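Local coordinates for protein peptidoglycan hydrolase FlgJ (Sphingomonas sp. A1, PDB 2ZYC) that probably hydrolyses the peptidoglycan layer as a flagellum-specific muramidase during rod assembly in the periplasm, this chain being its C-terminal glycosidase family 73 domain, at residues A29-E34 and Y51-I56. The protein carries 2 engineered substitutions. Numbering follows the deposited sequence.
Sequences AQAALE and YNLFNI
Glu34, near the end of helix 24-35, meets Leu53 and Asn55 through CB, CG and OE1. Its CB lies 3.2 Å from Leu53 O, a buried carbonyl for which the model offers no partner. CG follows, anti to the carbonyl carbon (chi1 -72°), and approaches the same oxygen and the amide of Asn55. The chain then bends at chi2, bringing OE1 within 2.8 Å of Asn55 ND2, which donates a nearly straight hydrogen bond (162°) to the anti lone pair; OE2 turns to Tyr136 OH. Asparagine suits the facing position because one NH2 group serves two acceptors: ND2 also bonds Glu34 O at 3.0 Å, from above that carbonyl plane. Both acceptors lie close to the Asn55 amide plane, which stands 84° from the carboxylate. A leucine in its place has no N-H to give, and would probably leave Glu34 O and OE1 without their mate and the carboxylate, still bonded through OE2, freer to turn.

The domain belongs to the glucosaminidase family of the lysozyme clan, and this buried contact joins helix 24-35 to the loop leading to strand 65-71. Within the loop, Asn52 to Asn55 form a type I turn; just past it, Ile56 N donates to Asn52 OD1 at 2.9 Å, and Asn52 ND2 donates back to Ile56 O. Phe54 is large enough to reach the helix: its CZ touches Ala31 CB at 4.0 Å, where a small residue admits the ring. Gln30 suits its place because its long aliphatic chain passes the ring, CB at the edge in plane, while its amide makes weak hydrogen bonds to Tyr99 OH and Tyr136 OH. Tyr99 also stacks on Phe54.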
# COMPACT_ATOMS: atom_id res chain seq x y z
N ALA A 29 3.63 4.98 1.97
CA ALA A 29 3.08 5.15 3.30
C ALA A 29 2.00 4.12 3.57
O ALA A 29 1.99 3.48 4.63
CB ALA A 29 2.53 6.56 3.48
N GLN A 30 1.10 3.95 2.60
CA GLN A 30 -0.01 3.03 2.79
C GLN A 30 0.47 1.59 3.00
O GLN A 30 -0.02 0.89 3.90
CB GLN A 30 -0.99 3.11 1.63
CG GLN A 30 -2.31 2.38 1.95
CD GLN A 30 -3.25 2.32 0.78
OE1 GLN A 30 -2.93 2.78 -0.32
NE2 GLN A 30 -4.44 1.75 1.00
N ALA A 31 1.42 1.17 2.17
CA ALA A 31 2.01 -0.17 2.28
C ALA A 31 2.72 -0.35 3.63
O ALA A 31 2.62 -1.41 4.25
CB ALA A 31 2.96 -0.41 1.13
N ALA A 32 3.43 0.69 4.06
CA ALA A 32 4.10 0.71 5.37
C ALA A 32 3.11 0.54 6.53
O ALA A 32 3.35 -0.22 7.46
CB ALA A 32 4.89 2.00 5.54
N LEU A 33 2.00 1.28 6.47
CA LEU A 33 0.99 1.19 7.52
C LEU A 33 0.41 -0.22 7.56
O LEU A 33 0.23 -0.80 8.65
CB LEU A 33 -0.12 2.23 7.28
CG LEU A 33 -1.26 2.24 8.31
CD1 LEU A 33 -0.72 2.53 9.71
CD2 LEU A 33 -2.30 3.28 7.91
N GLU A 34 0.12 -0.77 6.38
CA GLU A 34 -0.52 -2.08 6.28
C GLU A 34 0.33 -3.24 6.78
O GLU A 34 -0.19 -4.23 7.28
CB GLU A 34 -0.97 -2.35 4.84
CG GLU A 34 -2.18 -1.53 4.41
CD GLU A 34 -3.35 -1.64 5.40
OE1 GLU A 34 -3.68 -2.77 5.81
OE2 GLU A 34 -3.93 -0.59 5.75
N TYR A 51 3.56 -11.17 -0.96
CA TYR A 51 3.86 -9.87 -1.59
C TYR A 51 2.66 -8.93 -1.54
O TYR A 51 2.67 -7.86 -2.15
CB TYR A 51 4.37 -10.04 -3.03
CG TYR A 51 5.62 -10.88 -3.16
CD1 TYR A 51 6.89 -10.33 -2.94
CD2 TYR A 51 5.54 -12.24 -3.48
CE1 TYR A 51 8.05 -11.12 -3.06
CE2 TYR A 51 6.68 -13.03 -3.60
CZ TYR A 51 7.93 -12.47 -3.40
OH TYR A 51 9.05 -13.27 -3.51
N ASN A 52 1.64 -9.34 -0.79
CA ASN A 52 0.36 -8.62 -0.71
C ASN A 52 0.47 -7.52 0.34
O ASN A 52 -0.11 -7.61 1.43
CB ASN A 52 -0.77 -9.61 -0.39
CG ASN A 52 -2.15 -8.99 -0.52
OD1 ASN A 52 -2.30 -7.77 -0.65
ND2 ASN A 52 -3.18 -9.84 -0.47
N LEU A 53 1.22 -6.48 -0.01
CA LEU A 53 1.51 -5.38 0.90
C LEU A 53 0.28 -4.58 1.30
O LEU A 53 0.25 -3.98 2.37
CB LEU A 53 2.56 -4.44 0.29
CG LEU A 53 3.97 -5.03 0.11
CD1 LEU A 53 4.93 -3.95 -0.33
CD2 LEU A 53 4.45 -5.68 1.40
N PHE A 54 -0.75 -4.59 0.45
CA PHE A 54 -1.97 -3.83 0.71
C PHE A 54 -3.09 -4.63 1.40
O PHE A 54 -4.18 -4.12 1.61
CB PHE A 54 -2.45 -3.11 -0.56
CG PHE A 54 -1.48 -2.07 -1.05
CD1 PHE A 54 -1.43 -0.81 -0.45
CD2 PHE A 54 -0.59 -2.35 -2.08
CE1 PHE A 54 -0.52 0.16 -0.89
CE2 PHE A 54 0.32 -1.39 -2.53
CZ PHE A 54 0.34 -0.13 -1.93
N ASN A 55 -2.77 -5.88 1.76
CA ASN A 55 -3.69 -6.74 2.51
C ASN A 55 -5.03 -6.96 1.77
O ASN A 55 -6.09 -7.03 2.39
CB ASN A 55 -3.92 -6.17 3.91
CG ASN A 55 -2.72 -6.34 4.82
OD1 ASN A 55 -2.02 -7.35 4.75
ND2 ASN A 55 -2.49 -5.35 5.69
N ILE A 56 -4.94 -7.08 0.45
CA ILE A 56 -6.14 -7.20 -0.40
C ILE A 56 -6.74 -8.60 -0.33
O ILE A 56 -6.07 -9.60 -0.61
CB ILE A 56 -5.86 -6.82 -1.87
CG1 ILE A 56 -5.22 -5.43 -1.99
CG2 ILE A 56 -7.16 -6.91 -2.70
CD1 ILE A 56 -6.01 -4.29 -1.35